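Local atomic coordinates of Nab2p (PDB entry 5L2L), a protein that binds the poly(A) tails of mRNAs through tandem CCCH zinc fingers, protecting transcripts from exosomal degradation and helping to control tail length and nuclear export. Residues F[3-8]-F[20-25]; F[26-31]-F[60-65]. All coordinates share one frame; numbering follows the deposited sequence.

Contact 1. Residues F[3-8]-F[20-25]. With ZN (zinc ion), chain S; nucleotides of chain C.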
loop_
_atom_site.group_PDB
_atom_site.type_symbol
_atom_site.label_atom_id
_atom_site.label_comp_id
_atom_site.label_asym_id
_atom_site.label_seq_id
_atom_site.Cartn_x
_atom_site.Cartn_y
_atom_site.Cartn_z
ATOM N N GLU F 3 13.867 19.812 -6.916
ATOM C CA GLU F 3 12.631 19.748 -6.140
ATOM C C GLU F 3 12.767 18.913 -4.871
ATOM O O GLU F 3 11.884 18.982 -3.999
ATOM C CB GLU F 3 11.496 19.158 -6.993
ATOM C CG GLU F 3 10.733 20.157 -7.834
ATOM C CD GLU F 3 9.847 19.472 -8.863
ATOM O OE1 GLU F 3 10.397 18.814 -9.784
ATOM O OE2 GLU F 3 8.607 19.580 -8.735
ATOM N N LYS F 4 13.815 18.102 -4.757
ATOM C CA LYS F 4 13.938 17.191 -3.628
ATOM C C LYS F 4 14.208 17.970 -2.342
ATOM O O LYS F 4 14.943 18.963 -2.347
ATOM C CB LYS F 4 15.068 16.189 -3.875
ATOM C CG LYS F 4 14.906 15.307 -5.111
ATOM C CD LYS F 4 13.813 14.281 -4.933
ATOM C CE LYS F 4 13.816 13.266 -6.072
ATOM N NZ LYS F 4 12.646 12.326 -6.015
ATOM N N SER F 5 13.610 17.510 -1.239
ATOM C CA SER F 5 13.755 18.131 0.071
ATOM C C SER F 5 14.524 17.230 1.037
ATOM O O SER F 5 14.417 15.997 0.991
ATOM C CB SER F 5 12.384 18.460 0.681
ATOM O OG SER F 5 12.517 18.915 2.027
ATOM N N LEU F 6 15.299 17.865 1.929
ATOM C CA LEU F 6 15.957 17.142 3.014
ATOM C C LEU F 6 14.988 16.715 4.124
ATOM O O LEU F 6 15.335 15.853 4.933
ATOM C CB LEU F 6 17.075 18.002 3.613
ATOM C CG LEU F 6 18.330 18.202 2.765
ATOM C CD1 LEU F 6 19.230 19.254 3.370
ATOM C CD2 LEU F 6 19.108 16.909 2.583
ATOM N N GLU F 7 13.792 17.286 4.186
ATOM C CA GLU F 7 12.841 16.883 5.213
ATOM C C GLU F 7 12.511 15.397 5.098
ATOM O O GLU F 7 12.415 14.846 3.996
ATOM C CB GLU F 7 11.563 17.705 5.105
ATOM C CG GLU F 7 11.738 19.132 5.549
ATOM C CD GLU F 7 10.456 19.713 6.110
ATOM O OE1 GLU F 7 9.481 19.855 5.337
ATOM O OE2 GLU F 7 10.419 20.003 7.330
ATOM N N GLN F 8 12.338 14.756 6.252
ATOM C CA GLN F 8 12.121 13.313 6.317
ATOM C C GLN F 8 10.683 12.917 5.971
ATOM O O GLN F 8 9.732 13.442 6.556
ATOM C CB GLN F 8 12.442 12.814 7.729
ATOM C CG GLN F 8 12.691 11.329 7.796
ATOM C CD GLN F 8 14.020 10.965 7.154
ATOM O OE1 GLN F 8 14.941 11.784 7.109
ATOM N NE2 GLN F 8 14.114 9.767 6.632
ATOM N N CYS F 20 6.625 11.681 -4.347
ATOM C CA CYS F 20 7.136 12.190 -3.074
ATOM C C CYS F 20 8.509 12.856 -3.226
ATOM O O CYS F 20 9.441 12.272 -3.791
ATOM C CB CYS F 20 7.225 11.043 -2.060
ATOM S SG CYS F 20 7.612 11.596 -0.356
ATOM N N LYS F 21 8.644 14.062 -2.658
ATOM C CA LYS F 21 9.884 14.829 -2.743
ATOM C C LYS F 21 10.809 14.658 -1.544
ATOM O O LYS F 21 11.908 15.228 -1.555
ATOM C CB LYS F 21 9.567 16.321 -2.938
ATOM C CG LYS F 21 8.898 17.014 -1.785
ATOM C CD LYS F 21 8.653 18.494 -2.131
ATOM C CE LYS F 21 8.021 19.255 -0.990
ATOM N NZ LYS F 21 7.991 20.734 -1.257
ATOM N N TYR F 22 10.432 13.863 -0.543
ATOM C CA TYR F 22 11.129 13.849 0.743
ATOM C C TYR F 22 12.144 12.694 0.845
ATOM O O TYR F 22 12.241 11.826 -0.031
ATOM C CB TYR F 22 10.086 13.795 1.873
ATOM C CG TYR F 22 9.191 15.015 1.903
ATOM C CD1 TYR F 22 9.684 16.248 2.304
ATOM C CD2 TYR F 22 7.862 14.944 1.502
ATOM C CE1 TYR F 22 8.867 17.372 2.330
ATOM C CE2 TYR F 22 7.036 16.074 1.534
ATOM C CZ TYR F 22 7.554 17.273 1.948
ATOM O OH TYR F 22 6.749 18.390 1.974
ATOM N N ARG F 23 12.926 12.704 1.935
ATOM C CA ARG F 23 13.954 11.681 2.178
ATOM C C ARG F 23 13.339 10.458 2.854
ATOM O O ARG F 23 12.506 10.589 3.756
ATOM C CB ARG F 23 15.092 12.211 3.063
ATOM C CG ARG F 23 16.067 13.169 2.384
ATOM C CD ARG F 23 17.475 13.195 3.083
ATOM N NE ARG F 23 17.464 13.954 4.330
ATOM C CZ ARG F 23 18.540 14.272 5.048
ATOM N NH1 ARG F 23 19.768 13.908 4.660
ATOM N NH2 ARG F 23 18.389 14.970 6.165
ATOM N N HIS F 24 13.787 9.269 2.439
ATOM C CA HIS F 24 13.244 7.993 2.907
ATOM C C HIS F 24 14.324 7.158 3.595
ATOM O O HIS F 24 15.345 6.805 2.984
ATOM C CB HIS F 24 12.622 7.207 1.744
ATOM C CG HIS F 24 11.459 7.906 1.104
ATOM N ND1 HIS F 24 11.613 8.833 0.098
ATOM C CD2 HIS F 24 10.128 7.855 1.366
ATOM C CE1 HIS F 24 10.424 9.306 -0.249
ATOM N NE2 HIS F 24 9.507 8.740 0.521
ATOM N N ALA F 25 14.075 6.802 4.852
ATOM C CA ALA F 25 14.995 5.947 5.598
ATOM C C ALA F 25 14.778 4.474 5.244
ATOM O O ALA F 25 13.635 3.999 5.184
ATOM C CB ALA F 25 14.814 6.170 7.109
HETATM ZN ZN ZN S . 7.607 9.574 0.831
ATOM P P A C 3 3.316 18.668 0.830
ATOM O OP1 A C 3 4.308 18.381 -0.243
ATOM O OP2 A C 3 3.108 20.071 1.283
ATOM O "O5'" A C 3 1.900 18.052 0.415
ATOM C "C5'" A C 3 1.742 17.287 -0.782
ATOM C "C4'" A C 3 1.715 15.803 -0.495
ATOM O "O4'" A C 3 2.900 15.476 0.297
ATOM C "C3'" A C 3 0.501 15.327 0.318
ATOM O "O3'" A C 3 0.059 14.014 -0.107
ATOM C "C2'" A C 3 1.054 15.294 1.750
ATOM O "O2'" A C 3 0.378 14.415 2.624
ATOM C "C1'" A C 3 2.509 14.867 1.516
ATOM N N9 A C 3 3.460 15.234 2.587
ATOM C C8 A C 3 3.655 16.431 3.247
ATOM N N7 A C 3 4.600 16.396 4.177
ATOM C C5 A C 3 5.077 15.079 4.142
ATOM C C6 A C 3 6.075 14.368 4.869
ATOM N N6 A C 3 6.852 14.872 5.832
ATOM N N1 A C 3 6.274 13.064 4.564
ATOM C C2 A C 3 5.528 12.518 3.597
ATOM N N3 A C 3 4.571 13.068 2.855
ATOM C C4 A C 3 4.376 14.365 3.171
HETATM O O HOH W 1 11.217 21.238 -2.210
HETATM O O HOH W 2 12.121 11.634 -2.776
HETATM O O HOH W 3 14.474 14.120 -1.017
HETATM O O HOH W 4 15.676 14.763 7.373
HETATM O O HOH W 5 11.709 7.991 6.359
#
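R23 grips the backbone of L6: its NE donates to L6 O at 2.9 Å, the oxygen lying 22° out of the guanidinium plane, and NH2 adds a weak bond to the same atom. The chain reaches back because it bends at chi3 (-76°). Leucine suits L6 because its branched, apolar end packs CD2 over the centre of one guanidinium face, 3.7 Å from R23 CZ, without competing for the N-H groups. Backbone bonds fix the register, R23 N to E7 O at 3.0 Å and S5 N to K21 O at 2.9 Å, both nearly straight.

Y22 lies between these bonds. S5 CB and E7 CB approach its CD1 side, while its own neighbour K21 puts CG over one ring face. Adenine A3 of chain C occupies the opposite face, offset toward the rim, with Y22 CE2 3.4 Å from A3 C5; an aromatic residue here offers the base a flat, polarisable surface. The adenine N6 donates to Q8 O at 3.3 Å, and Y22 OH gives a weak bond to the phosphate.

Farther out, S5 OG accepts from E7 N at 3.0 Å in an ST turn. R23 NH1 donates to R39 O, while Q8 OE1 is hydrogen-bonded by H46 ND1 and E7 OE2 by N49 ND2, tying the contact to finger 31-46 and, through N49, to the segment after it. C20 SG and H24 NE2 bind zinc with C9 and C15. Residues 3-8 supply Q8 O, and 20-25 supply Y22, to the adenine-binding surface of a CCCH zinc finger.

Contact 2. Residues F[26-31]-F[60-65]. With ZN (zinc ion), chain T; ZN (zinc ion), chain U; nucleotides of chain G; nucleotides of chain H.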
loop_
_atom_site.group_PDB
_atom_site.type_symbol
_atom_site.label_atom_id
_atom_site.label_comp_id
_atom_site.label_asym_id
_atom_site.label_seq_id
_atom_site.Cartn_x
_atom_site.Cartn_y
_atom_site.Cartn_z
ATOM N N ARG F 26 15.880 3.750 5.017
ATOM C CA ARG F 26 15.870 2.300 4.825
ATOM C C ARG F 26 16.623 1.569 5.929
ATOM O O ARG F 26 16.783 0.341 5.849
ATOM C CB ARG F 26 16.471 1.918 3.463
ATOM C CG ARG F 26 15.782 2.573 2.314
ATOM C CD ARG F 26 15.985 1.821 1.008
ATOM N NE ARG F 26 17.382 1.560 0.673
ATOM C CZ ARG F 26 18.218 2.470 0.185
ATOM N NH1 ARG F 26 17.815 3.716 0.009
ATOM N NH2 ARG F 26 19.462 2.141 -0.111
ATOM N N SER F 27 17.087 2.287 6.949
ATOM C CA SER F 27 17.730 1.702 8.120
ATOM C C SER F 27 17.047 2.197 9.391
ATOM O O SER F 27 16.617 3.350 9.472
ATOM C CB SER F 27 19.216 2.081 8.171
ATOM O OG SER F 27 19.844 1.526 9.311
ATOM N N HIS F 28 16.969 1.317 10.398
ATOM C CA HIS F 28 16.510 1.731 11.720
ATOM C C HIS F 28 17.565 2.528 12.476
ATOM O O HIS F 28 17.241 3.118 13.516
ATOM C CB HIS F 28 16.106 0.510 12.567
ATOM C CG HIS F 28 15.018 -0.331 11.962
ATOM N ND1 HIS F 28 13.680 -0.036 12.114
ATOM C CD2 HIS F 28 15.071 -1.457 11.207
ATOM C CE1 HIS F 28 12.954 -0.945 11.486
ATOM N NE2 HIS F 28 13.774 -1.816 10.925
ATOM N N ILE F 29 18.809 2.549 11.982
ATOM C CA ILE F 29 19.894 3.295 12.613
ATOM C C ILE F 29 19.693 4.786 12.371
ATOM O O ILE F 29 19.437 5.221 11.241
ATOM C CB ILE F 29 21.250 2.812 12.070
ATOM C CG1 ILE F 29 21.493 1.352 12.463
ATOM C CG2 ILE F 29 22.408 3.691 12.580
ATOM C CD1 ILE F 29 22.705 0.702 11.779
ATOM N N MET F 30 19.816 5.587 13.433
ATOM C CA MET F 30 19.664 7.029 13.286
ATOM C C MET F 30 20.969 7.656 12.767
ATOM O O MET F 30 22.075 7.324 13.221
ATOM C CB MET F 30 19.219 7.653 14.613
ATOM C CG MET F 30 17.742 7.281 15.023
ATOM S SD MET F 30 17.203 8.036 16.582
ATOM C CE MET F 30 15.614 7.225 16.840
ATOM N N CYS F 31 20.830 8.553 11.786
ATOM C CA CYS F 31 21.996 9.162 11.148
ATOM C C CYS F 31 22.869 9.876 12.178
ATOM O O CYS F 31 22.370 10.631 13.020
ATOM C CB CYS F 31 21.559 10.150 10.062
ATOM S SG CYS F 31 22.966 10.903 9.164
ATOM N N ASN F 60 8.598 2.959 21.190
ATOM C CA ASN F 60 9.243 2.494 19.959
ATOM C C ASN F 60 10.632 3.123 19.867
ATOM O O ASN F 60 10.749 4.315 19.582
ATOM C CB ASN F 60 8.384 2.864 18.750
ATOM C CG ASN F 60 9.099 2.630 17.411
ATOM O OD1 ASN F 60 10.121 1.952 17.343
ATOM N ND2 ASN F 60 8.553 3.213 16.345
ATOM N N ILE F 61 11.691 2.336 20.105
ATOM C CA ILE F 61 13.033 2.921 20.190
ATOM C C ILE F 61 13.501 3.502 18.854
ATOM O O ILE F 61 14.436 4.323 18.829
ATOM C CB ILE F 61 14.086 1.915 20.714
ATOM C CG1 ILE F 61 14.322 0.751 19.744
ATOM C CG2 ILE F 61 13.720 1.403 22.119
ATOM C CD1 ILE F 61 15.638 0.041 20.017
ATOM N N TYR F 62 12.861 3.128 17.745
ATOM C CA TYR F 62 13.228 3.631 16.422
ATOM C C TYR F 62 12.391 4.828 15.963
ATOM O O TYR F 62 12.602 5.323 14.842
ATOM C CB TYR F 62 13.113 2.495 15.388
ATOM C CG TYR F 62 13.955 1.278 15.724
ATOM C CD1 TYR F 62 15.282 1.411 16.095
ATOM C CD2 TYR F 62 13.415 0.005 15.676
ATOM C CE1 TYR F 62 16.060 0.303 16.406
ATOM C CE2 TYR F 62 14.176 -1.114 15.970
ATOM C CZ TYR F 62 15.502 -0.966 16.333
ATOM O OH TYR F 62 16.263 -2.085 16.654
ATOM N N CYS F 63 11.460 5.311 16.792
ATOM C CA CYS F 63 10.569 6.404 16.401
ATOM C C CYS F 63 11.337 7.687 16.079
ATOM O O CYS F 63 12.151 8.158 16.883
ATOM C CB CYS F 63 9.553 6.657 17.526
ATOM S SG CYS F 63 8.234 7.841 17.129
ATOM N N LEU F 64 11.026 8.282 14.914
ATOM C CA LEU F 64 11.660 9.510 14.447
ATOM C C LEU F 64 10.852 10.782 14.723
ATOM O O LEU F 64 11.317 11.875 14.368
ATOM C CB LEU F 64 11.939 9.412 12.935
ATOM C CG LEU F 64 12.884 8.298 12.487
ATOM C CD1 LEU F 64 12.998 8.207 10.952
ATOM C CD2 LEU F 64 14.272 8.494 13.093
ATOM N N PHE F 65 9.662 10.684 15.321
ATOM C CA PHE F 65 8.825 11.856 15.595
ATOM C C PHE F 65 9.338 12.612 16.838
ATOM O O PHE F 65 10.190 12.121 17.589
ATOM C CB PHE F 65 7.347 11.430 15.769
ATOM C CG PHE F 65 6.689 10.933 14.485
ATOM C CD1 PHE F 65 6.048 11.826 13.617
ATOM C CD2 PHE F 65 6.687 9.579 14.163
ATOM C CE1 PHE F 65 5.457 11.381 12.438
ATOM C CE2 PHE F 65 6.080 9.126 12.984
ATOM C CZ PHE F 65 5.468 10.037 12.117
HETATM ZN ZN ZN T . 21.893 11.384 7.091
HETATM ZN ZN ZN U . 7.224 8.226 19.195
ATOM P P A G 5 -1.415 7.910 9.081
ATOM O OP1 A G 5 -2.448 8.353 10.038
ATOM O OP2 A G 5 -0.397 8.881 8.636
ATOM O "O5'" A G 5 -0.709 6.677 9.799
ATOM C "C5'" A G 5 0.238 5.852 9.111
ATOM C "C4'" A G 5 1.268 5.284 10.062
ATOM O "O4'" A G 5 2.162 6.348 10.519
ATOM C "C3'" A G 5 0.706 4.643 11.322
ATOM O "O3'" A G 5 1.569 3.581 11.718
ATOM C "C2'" A G 5 0.769 5.793 12.327
ATOM O "O2'" A G 5 0.769 5.417 13.693
ATOM C "C1'" A G 5 2.071 6.485 11.928
ATOM N N9 A G 5 2.080 7.917 12.270
ATOM C C8 A G 5 1.572 8.951 11.535
ATOM N N7 A G 5 1.679 10.134 12.096
ATOM C C5 A G 5 2.295 9.861 13.317
ATOM C C6 A G 5 2.702 10.677 14.386
ATOM N N6 A G 5 2.525 12.002 14.397
ATOM N N1 A G 5 3.274 10.086 15.464
ATOM C C2 A G 5 3.459 8.759 15.433
ATOM N N3 A G 5 3.138 7.889 14.469
ATOM C C4 A G 5 2.546 8.498 13.432
ATOM P P A H 11 30.708 3.345 6.344
ATOM O OP1 A H 11 31.070 4.541 7.152
ATOM O OP2 A H 11 31.739 2.557 5.633
ATOM O "O5'" A H 11 29.934 2.347 7.308
ATOM C "C5'" A H 11 30.488 1.951 8.555
ATOM C "C4'" A H 11 29.410 1.669 9.567
ATOM O "O4'" A H 11 28.735 2.917 9.895
ATOM C "C3'" A H 11 28.321 0.720 9.086
ATOM O "O3'" A H 11 27.790 0.005 10.203
ATOM C "C2'" A H 11 27.274 1.681 8.526
ATOM O "O2'" A H 11 25.971 1.148 8.444
ATOM C "C1'" A H 11 27.366 2.838 9.521
ATOM N N9 A H 11 26.982 4.152 8.991
ATOM C C8 A H 11 27.347 4.729 7.798
ATOM N N7 A H 11 26.883 5.946 7.621
ATOM C C5 A H 11 26.169 6.193 8.787
ATOM C C6 A H 11 25.441 7.310 9.230
ATOM N N6 A H 11 25.268 8.426 8.517
ATOM N N1 A H 11 24.858 7.235 10.443
ATOM C C2 A H 11 25.011 6.118 11.164
ATOM N N3 A H 11 25.666 5.002 10.859
ATOM C C4 A H 11 26.241 5.109 9.645
HETATM O O HOH W 6 15.265 5.098 13.459
#
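H28 meets Y62 through both its CB and its ring. Its CB sits over the centre of one tyrosine face, 3.8 Å from the ring centroid, a CH-pi contact; I61 CG1 covers the opposite face. The imidazole then leans across the ring, planes 40° apart, with H28 ND1 3.6 Å from Y62 CD2. A water bridges H28 O and Y62 O.

M30 can be followed outward. CB leads to CG, which lies 4.2 Å from L64 CD2; with chi2 (-179°) and chi3 (-172°) extended, SD carries CE on to the turn, 3.6 Å from C63 O and 3.7 Å from I61 O. A long unbranched thioether suits this reach.

N60 OD1 accepts from Y62 N in an Asx turn, and C63 SG binds zinc. Beyond it, F65 lays its ring over an adenine of chain G, CZ 3.4 Å from the base's C5; with alanine in its place, that base would probably lose the ring lying against its face and be freer to tilt. C31 SG, a zinc ligand, accepts from N6 of a chain H adenine.

With no helices or strands nearby, the contact joins the loop running into finger 31-46 to the Asx-turn loop of finger 52-67, and Y62 OH bonds I61 N of the second subunit.

Overall arrangement
Both contacts lie at the surface and join loops in this three-finger fragment, which has no regular helix or strand and carries a zinc ion in each finger. They differ in chemistry. Contact 1 is the larger, burying 563 Å² against 250 Å², and is held by direct backbone and guanidinium hydrogen bonds between the fifth finger and the segment 3-8 beside it. Contact 2 joins the linker just before the sixth finger to the seventh finger by apolar and aromatic packing plus one bridging water, and it also faces the second subunit. Their segments adjoin at residues 25 and 26, with centres about 16 Å apart. In each, an aromatic residue two positions after a zinc-binding cysteine receives an adenine.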